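Local coordinates for protein hydrolase, haloacid dehalogenase-like family (Streptococcus pneumoniae, PDB 2FI1) that probably acts as a hydrolase of the haloacid dehalogenase-like family, with a calcium ion bound in its core domain, at residues Y21-A26 against R76-P81; T25-E30 against E68-N73; Y35-D40 against P61-F66; Q110-L115 against V127-S132. All coordinates share one frame; numbering follows the deposited sequence.

Contact 1: residues Y21-A26 against R76-P81; sequences YETSTA and RELEHP
T23 and A26, one turn apart on helix 20-34, rest against E77 at the last turn of helix 66-77, where the helical insert of this haloacid dehalogenase-like fold leads back toward the core. Along the first helix, T23 comes first and does most of the work. Its chi1 of 38° places OG1 between the backbone N and the carbonyl carbon and turns the methyl toward the 76-81 segment. The hydroxyl is held by a hydrogen bond to N20 O in its own helix, and the hydroxyl oxygen also lies against a methyl of L78, T23 OG1 to L78 CD2 being 3.8 Å. The methyl meets the carboxylate of E77, T23 CG2 to E77 OE1 at 3.8 Å, and looks on to the type I turn from E77 to H80, where T23 CG2 lies 4.1 Å from H80 O. The carbonyl takes part as well: T23 O lies 3.6 Å from E77 CG. Farther along, A26 closes the contact. The E77 chain bends at chi2 (-71°), which folds the carboxylate back beside the first helix. No hydrogen bond crosses here; instead the A26 methyl sits over the flat of the carboxylate, with A26 CB 3.7 Å from E77 CD.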
# COMPACT_ATOMS: atom_id res chain seq x y z
N TYR A 21 7.63 2.42 1.30
CA TYR A 21 8.73 2.80 2.18
C TYR A 21 10.08 2.46 1.57
O TYR A 21 11.08 3.08 1.92
CB TYR A 21 8.54 2.24 3.60
CG TYR A 21 7.37 2.91 4.29
CD1 TYR A 21 7.40 4.27 4.58
CD2 TYR A 21 6.24 2.19 4.64
CE1 TYR A 21 6.32 4.89 5.20
CE2 TYR A 21 5.16 2.81 5.26
CZ TYR A 21 5.21 4.15 5.52
OH TYR A 21 4.14 4.77 6.15
N GLU A 22 10.13 1.51 0.64
CA GLU A 22 11.41 1.19 -0.01
C GLU A 22 11.86 2.32 -0.94
O GLU A 22 13.03 2.73 -0.91
CB GLU A 22 11.33 -0.13 -0.78
CG GLU A 22 12.64 -0.56 -1.43
CD GLU A 22 13.76 -0.75 -0.44
OE1 GLU A 22 13.47 -1.02 0.74
OE2 GLU A 22 14.94 -0.61 -0.85
N THR A 23 10.96 2.82 -1.77
CA THR A 23 11.31 3.91 -2.66
C THR A 23 11.62 5.19 -1.86
O THR A 23 12.54 5.94 -2.18
CB THR A 23 10.22 4.17 -3.73
OG1 THR A 23 8.92 3.99 -3.16
CG2 THR A 23 10.38 3.22 -4.91
N SER A 24 10.86 5.43 -0.79
CA SER A 24 11.11 6.59 0.06
C SER A 24 12.45 6.46 0.78
O SER A 24 13.20 7.43 0.85
CB SER A 24 9.97 6.76 1.05
OG SER A 24 8.77 7.12 0.37
N THR A 25 12.77 5.27 1.26
CA THR A 25 14.06 5.04 1.93
C THR A 25 15.22 5.28 0.96
O THR A 25 16.20 5.94 1.31
CB THR A 25 14.14 3.62 2.52
OG1 THR A 25 13.18 3.51 3.58
CG2 THR A 25 15.53 3.32 3.07
N ALA A 26 15.11 4.76 -0.25
CA ALA A 26 16.15 4.97 -1.24
C ALA A 26 16.38 6.46 -1.46
O ALA A 26 17.52 6.93 -1.44
CB ALA A 26 15.79 4.27 -2.55
N ARG A 76 11.33 10.92 -8.22
CA ARG A 76 12.17 10.19 -9.18
C ARG A 76 12.15 8.68 -8.94
O ARG A 76 12.02 7.90 -9.88
CB ARG A 76 13.60 10.69 -9.14
CG ARG A 76 14.47 10.11 -10.24
CD ARG A 76 15.74 10.91 -10.44
NE ARG A 76 15.47 12.32 -10.72
CZ ARG A 76 15.55 13.32 -9.84
NH1 ARG A 76 15.93 13.10 -8.58
NH2 ARG A 76 15.26 14.56 -10.22
N GLU A 77 12.29 8.26 -7.69
CA GLU A 77 12.20 6.84 -7.37
C GLU A 77 10.86 6.25 -7.80
O GLU A 77 10.80 5.11 -8.28
CB GLU A 77 12.39 6.62 -5.87
CG GLU A 77 13.83 6.60 -5.44
CD GLU A 77 14.55 5.34 -5.92
OE1 GLU A 77 13.97 4.23 -5.85
OE2 GLU A 77 15.69 5.47 -6.36
N LEU A 78 9.79 7.02 -7.61
CA LEU A 78 8.44 6.55 -7.93
C LEU A 78 8.15 6.52 -9.43
O LEU A 78 7.08 6.07 -9.84
CB LEU A 78 7.39 7.40 -7.21
CG LEU A 78 7.22 7.07 -5.73
CD1 LEU A 78 6.43 8.16 -5.04
CD2 LEU A 78 6.55 5.71 -5.55
N GLU A 79 9.10 6.96 -10.26
CA GLU A 79 9.01 6.65 -11.69
C GLU A 79 9.07 5.13 -11.90
O GLU A 79 8.59 4.62 -12.92
CB GLU A 79 10.12 7.34 -12.48
CG GLU A 79 10.01 8.85 -12.47
CD GLU A 79 11.23 9.54 -13.06
OE1 GLU A 79 12.05 8.87 -13.73
OE2 GLU A 79 11.38 10.76 -12.83
N HIS A 80 9.67 4.42 -10.95
CA HIS A 80 9.72 2.96 -10.97
C HIS A 80 9.34 2.44 -9.59
O HIS A 80 10.21 2.04 -8.81
CB HIS A 80 11.11 2.48 -11.37
CG HIS A 80 11.52 2.94 -12.73
ND1 HIS A 80 11.14 2.29 -13.89
CD2 HIS A 80 12.26 4.00 -13.13
CE1 HIS A 80 11.64 2.92 -14.93
NE2 HIS A 80 12.31 3.97 -14.50
N PRO A 81 8.04 2.42 -9.29
CA PRO A 81 7.62 1.97 -7.96
C PRO A 81 7.97 0.50 -7.73
O PRO A 81 8.14 -0.25 -8.69
CB PRO A 81 6.10 2.19 -7.95
CG PRO A 81 5.79 3.03 -9.16
CD PRO A 81 6.88 2.78 -10.14

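Contact 2: residues T25-E30 against E68-N73; sequences TAAFVE and EKYKEN
A27, F28 and E30 of helix 20-34 pack on Y70 and N73 of helix 66-77 in a buried helix-to-helix contact within the helical cap of the enzyme. The short segments run roughly antiparallel, their directions 137° apart and their axes 8.4 Å from each other. Such closeness rests on A27, whose methyl presses directly on the opposing main chain, CB lying 3.6 Å from N73 C. Next to it the Y70 ring leans across the first helix: its CE1 is 3.7 Å from F28 CB, and A27 C lies at the edge of the ring. The F28 ring stands with its edge to the face of Y70, a T-shaped pair with centroids 5.2 Å apart and planes at 73°; F28 CD1 is the atom over the ring centre. Chi1 of -163° carries the F28 ring away from its own N, toward Y70 and also toward F66, which it meets edge-to-face. E30 reaches out extended and lays OE2 3.4 Å from N73 CB. A water gives a hydrogen bond to N73 O; its approach to E30 OE2 is too short to be trusted. No direct hydrogen bond joins the two segments, so apolar and aromatic surfaces make the fit between them, while the N73 amide is satisfied through ND2 by T31 OG1, one residue farther along helix 20-34.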
# COMPACT_ATOMS: atom_id res chain seq x y z
N THR A 25 12.77 5.27 1.26
CA THR A 25 14.06 5.04 1.93
C THR A 25 15.22 5.28 0.96
O THR A 25 16.20 5.94 1.31
CB THR A 25 14.14 3.62 2.52
OG1 THR A 25 13.18 3.51 3.58
CG2 THR A 25 15.53 3.32 3.07
N ALA A 26 15.11 4.76 -0.25
CA ALA A 26 16.15 4.97 -1.24
C ALA A 26 16.38 6.46 -1.46
O ALA A 26 17.52 6.93 -1.44
CB ALA A 26 15.79 4.27 -2.55
N ALA A 27 15.29 7.21 -1.62
CA ALA A 27 15.38 8.66 -1.80
C ALA A 27 15.95 9.38 -0.57
O ALA A 27 16.73 10.31 -0.69
CB ALA A 27 14.04 9.23 -2.15
N PHE A 28 15.57 8.93 0.63
CA PHE A 28 16.00 9.57 1.86
C PHE A 28 17.50 9.35 2.08
O PHE A 28 18.24 10.28 2.42
CB PHE A 28 15.18 9.01 3.02
CG PHE A 28 15.22 9.84 4.28
CD1 PHE A 28 14.17 10.69 4.59
CD2 PHE A 28 16.29 9.75 5.16
CE1 PHE A 28 14.19 11.43 5.77
CE2 PHE A 28 16.32 10.49 6.32
CZ PHE A 28 15.27 11.34 6.63
N VAL A 29 17.95 8.12 1.87
CA VAL A 29 19.37 7.78 2.00
C VAL A 29 20.20 8.57 0.98
O VAL A 29 21.25 9.13 1.32
CB VAL A 29 19.58 6.26 1.84
CG1 VAL A 29 21.06 5.90 1.68
CG2 VAL A 29 18.98 5.51 3.03
N GLU A 30 19.74 8.65 -0.26
CA GLU A 30 20.51 9.38 -1.27
C GLU A 30 20.54 10.88 -0.97
O GLU A 30 21.55 11.55 -1.21
CB GLU A 30 20.02 9.06 -2.69
CG GLU A 30 18.70 9.62 -3.10
CD GLU A 30 18.35 9.24 -4.54
OE1 GLU A 30 19.25 8.81 -5.30
OE2 GLU A 30 17.17 9.35 -4.92
N GLU A 68 12.66 19.38 0.72
CA GLU A 68 12.39 19.69 -0.67
C GLU A 68 13.18 18.77 -1.61
O GLU A 68 12.63 18.25 -2.58
CB GLU A 68 12.73 21.15 -0.96
CG GLU A 68 12.09 21.64 -2.22
CD GLU A 68 12.21 23.14 -2.41
OE1 GLU A 68 12.70 23.84 -1.50
OE2 GLU A 68 11.80 23.61 -3.49
N LYS A 69 14.46 18.59 -1.32
CA LYS A 69 15.32 17.74 -2.14
C LYS A 69 14.92 16.28 -2.00
O LYS A 69 14.91 15.54 -2.98
CB LYS A 69 16.78 17.93 -1.75
CG LYS A 69 17.33 19.32 -2.03
CD LYS A 69 18.73 19.46 -1.45
CE LYS A 69 19.26 20.88 -1.59
NZ LYS A 69 19.64 21.19 -3.00
N TYR A 70 14.58 15.87 -0.78
CA TYR A 70 14.08 14.51 -0.55
C TYR A 70 12.83 14.21 -1.38
O TYR A 70 12.75 13.16 -2.02
CB TYR A 70 13.82 14.30 0.95
CG TYR A 70 12.96 13.11 1.28
CD1 TYR A 70 13.30 11.83 0.83
CD2 TYR A 70 11.78 13.26 2.01
CE1 TYR A 70 12.49 10.75 1.11
CE2 TYR A 70 10.98 12.18 2.30
CZ TYR A 70 11.35 10.92 1.86
OH TYR A 70 10.54 9.84 2.15
N LYS A 71 11.87 15.13 -1.38
CA LYS A 71 10.62 14.92 -2.13
C LYS A 71 10.87 14.82 -3.63
O LYS A 71 10.22 14.03 -4.32
CB LYS A 71 9.59 16.01 -1.82
CG LYS A 71 9.11 16.00 -0.39
CD LYS A 71 8.16 14.87 -0.10
CE LYS A 71 7.69 14.95 1.33
NZ LYS A 71 6.56 14.04 1.59
N GLU A 72 11.81 15.61 -4.13
CA GLU A 72 12.18 15.51 -5.54
C GLU A 72 12.80 14.15 -5.85
O GLU A 72 12.45 13.50 -6.83
CB GLU A 72 13.11 16.67 -5.93
CG GLU A 72 12.39 18.00 -6.02
CD GLU A 72 13.19 19.09 -6.72
OE1 GLU A 72 14.01 18.76 -7.61
OE2 GLU A 72 13.00 20.28 -6.38
N ASN A 73 13.71 13.70 -4.98
CA ASN A 73 14.31 12.38 -5.16
C ASN A 73 13.30 11.25 -5.02
O ASN A 73 13.39 10.24 -5.73
CB ASN A 73 15.48 12.18 -4.18
CG ASN A 73 16.74 12.90 -4.62
OD1 ASN A 73 16.98 13.08 -5.82
ND2 ASN A 73 17.56 13.30 -3.66
O HOH W 1 15.92 9.65 -6.94

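Contact 3: residues Y35-D40 against P61-F66; sequences YGITQD and PNLENF
Y35 lies along L63, E64 and F66, and its ring meets each of them differently. Y35 CG sits anti to its carbonyl carbon (chi1 -60°), which swings the ring over L63. The leucine covers one face: CB stands 4.0 Å from the ring centroid in a CH-pi contact, and CD1 follows on over CG. The ring edge points at the backbone of E64, and there the phenol bonds, Y35 OH to E64 O at a short 2.5 Å. The hydroxyl comes from above the carbonyl plane, 38° out of it, rather than along a lone pair. F66 approaches obliquely, with Y35 CE2 and F66 CD1 3.7 Å apart and the ring planes at 43°. I37 completes the first shell. It meets L63 tip to tip, its CD1 3.7 Å from CD1 of the leucine, so the leucine methyls touch both the tyrosine ring and the isoleucine tip, from directions roughly at right angles. Farther out, the backbone sets these groups in place. E64 and N65 are the middle residues of a type II turn from L63 to F66, closed by a weak bond of F66 N to L63 O; this turn presents E64 O to the phenol just ahead of helix 66-77. L32 of helix 20-34 touches both L63 and F66, while F66 carries on to the ring of F28. In 35-40, G36, with positive phi, turns the backbone away as I37 N bonds back to L32 O. A Schellman motif ending one helix is thus pinned to a type II turn opening another, joining two interhelix loops at the outer end of the helical cap.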
# COMPACT_ATOMS: atom_id res chain seq x y z
N TYR A 35 24.50 15.64 1.82
CA TYR A 35 25.02 16.41 2.95
C TYR A 35 26.21 15.71 3.63
O TYR A 35 26.65 16.14 4.71
CB TYR A 35 23.91 16.65 3.97
CG TYR A 35 22.74 17.43 3.42
CD1 TYR A 35 22.61 18.80 3.64
CD2 TYR A 35 21.74 16.78 2.69
CE1 TYR A 35 21.53 19.51 3.13
CE2 TYR A 35 20.66 17.48 2.18
CZ TYR A 35 20.55 18.84 2.41
OH TYR A 35 19.48 19.53 1.91
N GLY A 36 26.73 14.65 3.01
CA GLY A 36 27.85 13.90 3.57
C GLY A 36 27.49 12.96 4.70
O GLY A 36 28.36 12.55 5.47
N ILE A 37 26.21 12.60 4.79
CA ILE A 37 25.72 11.75 5.87
C ILE A 37 25.33 10.38 5.34
O ILE A 37 24.66 10.27 4.32
CB ILE A 37 24.51 12.40 6.55
CG1 ILE A 37 24.93 13.70 7.23
CG2 ILE A 37 23.88 11.44 7.57
CD1 ILE A 37 23.79 14.53 7.73
N THR A 38 25.79 9.34 6.05
CA THR A 38 25.44 7.97 5.75
C THR A 38 24.55 7.42 6.86
O THR A 38 24.91 7.49 8.03
CB THR A 38 26.70 7.08 5.65
OG1 THR A 38 27.59 7.62 4.66
CG2 THR A 38 26.33 5.65 5.27
N GLN A 39 23.39 6.87 6.49
CA GLN A 39 22.57 6.11 7.42
C GLN A 39 22.12 4.84 6.73
O GLN A 39 21.95 4.80 5.51
CB GLN A 39 21.35 6.91 7.89
CG GLN A 39 21.69 8.10 8.79
CD GLN A 39 22.18 7.70 10.19
OE1 GLN A 39 22.13 6.53 10.58
NE2 GLN A 39 22.63 8.70 10.95
N ASP A 40 21.91 3.80 7.53
CA ASP A 40 21.57 2.49 7.00
C ASP A 40 20.11 2.38 6.58
O ASP A 40 19.21 3.03 7.14
CB ASP A 40 21.91 1.39 8.01
CG ASP A 40 21.03 1.44 9.24
OD1 ASP A 40 21.30 2.26 10.13
OD2 ASP A 40 20.09 0.64 9.29
N PRO A 61 17.76 16.95 11.15
CA PRO A 61 17.02 18.05 11.79
C PRO A 61 17.40 19.46 11.32
O PRO A 61 16.52 20.32 11.25
CB PRO A 61 17.35 17.87 13.28
CG PRO A 61 18.63 17.11 13.29
CD PRO A 61 18.53 16.17 12.13
N ASN A 62 18.67 19.68 11.00
CA ASN A 62 19.15 21.01 10.60
C ASN A 62 19.82 21.01 9.23
O ASN A 62 20.68 21.85 8.95
CB ASN A 62 20.12 21.54 11.66
CG ASN A 62 19.50 21.60 13.04
OD1 ASN A 62 19.96 20.94 13.97
ND2 ASN A 62 18.43 22.38 13.18
N LEU A 63 19.43 20.07 8.37
CA LEU A 63 19.94 20.05 7.01
C LEU A 63 19.08 20.98 6.15
O LEU A 63 17.87 20.78 6.01
CB LEU A 63 19.94 18.62 6.46
CG LEU A 63 20.80 17.61 7.22
CD1 LEU A 63 20.83 16.28 6.48
CD2 LEU A 63 22.23 18.13 7.45
N GLU A 64 19.72 22.00 5.58
CA GLU A 64 19.01 23.05 4.85
C GLU A 64 18.45 22.52 3.53
O GLU A 64 19.17 21.90 2.76
CB GLU A 64 19.95 24.24 4.59
CG GLU A 64 19.27 25.44 3.93
CD GLU A 64 20.17 26.67 3.85
OE1 GLU A 64 21.40 26.51 3.70
OE2 GLU A 64 19.63 27.80 3.91
N ASN A 65 17.16 22.79 3.29
CA ASN A 65 16.45 22.36 2.07
C ASN A 65 16.29 20.83 1.94
O ASN A 65 16.04 20.34 0.84
CB ASN A 65 17.14 22.88 0.80
CG ASN A 65 17.36 24.39 0.82
OD1 ASN A 65 16.50 25.15 1.25
ND2 ASN A 65 18.53 24.82 0.35
N PHE A 66 16.44 20.10 3.04
CA PHE A 66 16.45 18.64 2.96
C PHE A 66 15.13 18.09 2.44
O PHE A 66 15.11 17.30 1.50
CB PHE A 66 16.76 18.00 4.32
CG PHE A 66 16.74 16.49 4.29
CD1 PHE A 66 17.89 15.78 4.01
CD2 PHE A 66 15.55 15.79 4.49
CE1 PHE A 66 17.86 14.38 3.96
CE2 PHE A 66 15.52 14.41 4.43
CZ PHE A 66 16.68 13.70 4.17

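Contact 4: residues Q110-L115 against V127-S132; sequences QVLEIL and VVTSSS
T129 faces two ways, turning a methyl to the helix and a hydroxyl to S131 N and to D109. T129 CG2 lies 4.1 Å from both V111 CB and L112 CD2. Its chi1 of 73° sets OG1 between the backbone N and the carbonyl carbon and the methyl beside the backbone N, toward the helix. OG1 accepts from S131 N at 3.2 Å in an ST turn and also hydrogen-bonds D109 OD1. Two residues earlier, V127 supplies the rest of the contact with its two methyls. CG1 takes the side chains of the first turn: L112 CD2 comes to 3.7 Å of V127 CG1, the two side chains sliding past each other in opposite directions, and V111 CG1 touches it from another side. The second methyl meets the next turn tip to tip, V127 CG2 to L115 CD1 at 3.6 Å. V111, L115 and V127 all also touch L103 on the neighbouring strand 100-104. This is the helix-on-sheet packing of a beta-alpha-beta unit in the Rossmann-like core, helix 110-117 lying against the outermost strand 124-128. Only apolar carbons meet between the segments, so hydrophobic burial joins helix to strand, while the polar bonds of T129 fix the chain where it leaves the sheet.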
# COMPACT_ATOMS: atom_id res chain seq x y z
N GLN A 110 -3.63 9.50 -8.91
CA GLN A 110 -2.23 9.02 -9.07
C GLN A 110 -2.09 7.51 -8.79
O GLN A 110 -1.22 6.83 -9.33
CB GLN A 110 -1.24 9.76 -8.15
CG GLN A 110 0.24 9.50 -8.53
CD GLN A 110 1.24 9.82 -7.43
OE1 GLN A 110 0.89 10.37 -6.38
NE2 GLN A 110 2.51 9.49 -7.68
N VAL A 111 -2.95 7.01 -7.92
CA VAL A 111 -3.05 5.57 -7.66
C VAL A 111 -3.05 4.82 -8.98
O VAL A 111 -2.40 3.79 -9.13
CB VAL A 111 -4.33 5.23 -6.85
CG1 VAL A 111 -4.63 3.72 -6.87
CG2 VAL A 111 -4.18 5.72 -5.41
N LEU A 112 -3.80 5.34 -9.95
CA LEU A 112 -3.99 4.62 -11.18
C LEU A 112 -2.67 4.52 -11.94
O LEU A 112 -2.38 3.48 -12.54
CB LEU A 112 -5.09 5.26 -12.01
CG LEU A 112 -6.43 5.47 -11.28
CD1 LEU A 112 -7.47 6.01 -12.25
CD2 LEU A 112 -6.93 4.21 -10.61
N GLU A 113 -1.88 5.59 -11.91
CA GLU A 113 -0.55 5.59 -12.54
C GLU A 113 0.38 4.56 -11.91
O GLU A 113 1.14 3.89 -12.61
CB GLU A 113 0.12 6.96 -12.40
CG GLU A 113 -0.61 8.11 -13.10
CD GLU A 113 -0.07 9.48 -12.71
OE1 GLU A 113 1.03 9.56 -12.09
OE2 GLU A 113 -0.74 10.48 -13.02
N ILE A 114 0.34 4.44 -10.60
CA ILE A 114 1.16 3.47 -9.90
C ILE A 114 0.81 2.05 -10.33
O ILE A 114 1.70 1.23 -10.55
CB ILE A 114 1.02 3.60 -8.37
CG1 ILE A 114 1.52 4.98 -7.91
CG2 ILE A 114 1.75 2.48 -7.63
CD1 ILE A 114 3.00 5.21 -8.09
N LEU A 115 -0.47 1.75 -10.46
CA LEU A 115 -0.92 0.42 -10.88
C LEU A 115 -0.48 0.10 -12.31
O LEU A 115 -0.19 -1.06 -12.63
CB LEU A 115 -2.44 0.32 -10.77
CG LEU A 115 -3.03 0.55 -9.38
CD1 LEU A 115 -4.54 0.40 -9.41
CD2 LEU A 115 -2.42 -0.42 -8.37
N VAL A 127 -11.09 -0.02 -8.81
CA VAL A 127 -10.19 0.74 -7.95
C VAL A 127 -10.96 1.95 -7.44
O VAL A 127 -11.45 2.76 -8.24
CB VAL A 127 -8.92 1.19 -8.69
CG1 VAL A 127 -8.06 2.06 -7.80
CG2 VAL A 127 -8.14 -0.00 -9.21
N VAL A 128 -11.08 2.06 -6.12
CA VAL A 128 -11.72 3.20 -5.46
C VAL A 128 -10.61 4.14 -5.02
O VAL A 128 -9.73 3.74 -4.25
CB VAL A 128 -12.55 2.74 -4.25
CG1 VAL A 128 -13.07 3.95 -3.46
CG2 VAL A 128 -13.69 1.81 -4.70
N THR A 129 -10.63 5.38 -5.52
CA THR A 129 -9.72 6.42 -5.07
C THR A 129 -10.54 7.52 -4.41
O THR A 129 -11.76 7.42 -4.33
CB THR A 129 -8.94 7.04 -6.25
OG1 THR A 129 -9.82 7.86 -7.01
CG2 THR A 129 -8.35 5.96 -7.15
N SER A 130 -9.88 8.58 -3.95
CA SER A 130 -10.60 9.68 -3.31
C SER A 130 -11.66 10.29 -4.21
O SER A 130 -12.65 10.84 -3.71
CB SER A 130 -9.64 10.77 -2.86
OG SER A 130 -9.00 11.38 -3.96
N SER A 131 -11.48 10.20 -5.52
CA SER A 131 -12.41 10.80 -6.46
C SER A 131 -13.78 10.12 -6.48
O SER A 131 -14.73 10.65 -7.04
CB SER A 131 -11.82 10.85 -7.87
OG SER A 131 -11.77 9.56 -8.43
N SER A 132 -13.89 8.94 -5.86
CA SER A 132 -15.21 8.30 -5.66
C SER A 132 -16.05 8.98 -4.57
O SER A 132 -17.24 8.70 -4.43
CB SER A 132 -15.05 6.81 -5.33
OG SER A 132 -14.74 6.09 -6.50

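How the contacts relate
Contacts 1, 2 and 3 line up along the helical cap. Contacts 1 and 2 share T25 and A26, with centres about 9 Å apart, and S24 CB touches Y70 OH at 3.3 Å. Contact 3, nested in the loop closed by contact 2, lies about 10 Å farther out between centres, joined to it by F28 and F66. Contact 4 belongs to the core domain, about 33 Å from contact 3 between centres. It meets contact 1 through P81 CG and I114 CD1, 3.7 Å apart, a link from cap to core. The calcium ion, bound at D12, G14 and D160 in what is probably the active site, is about 11 Å from the V111 side chain and about 13 Å from that of T23.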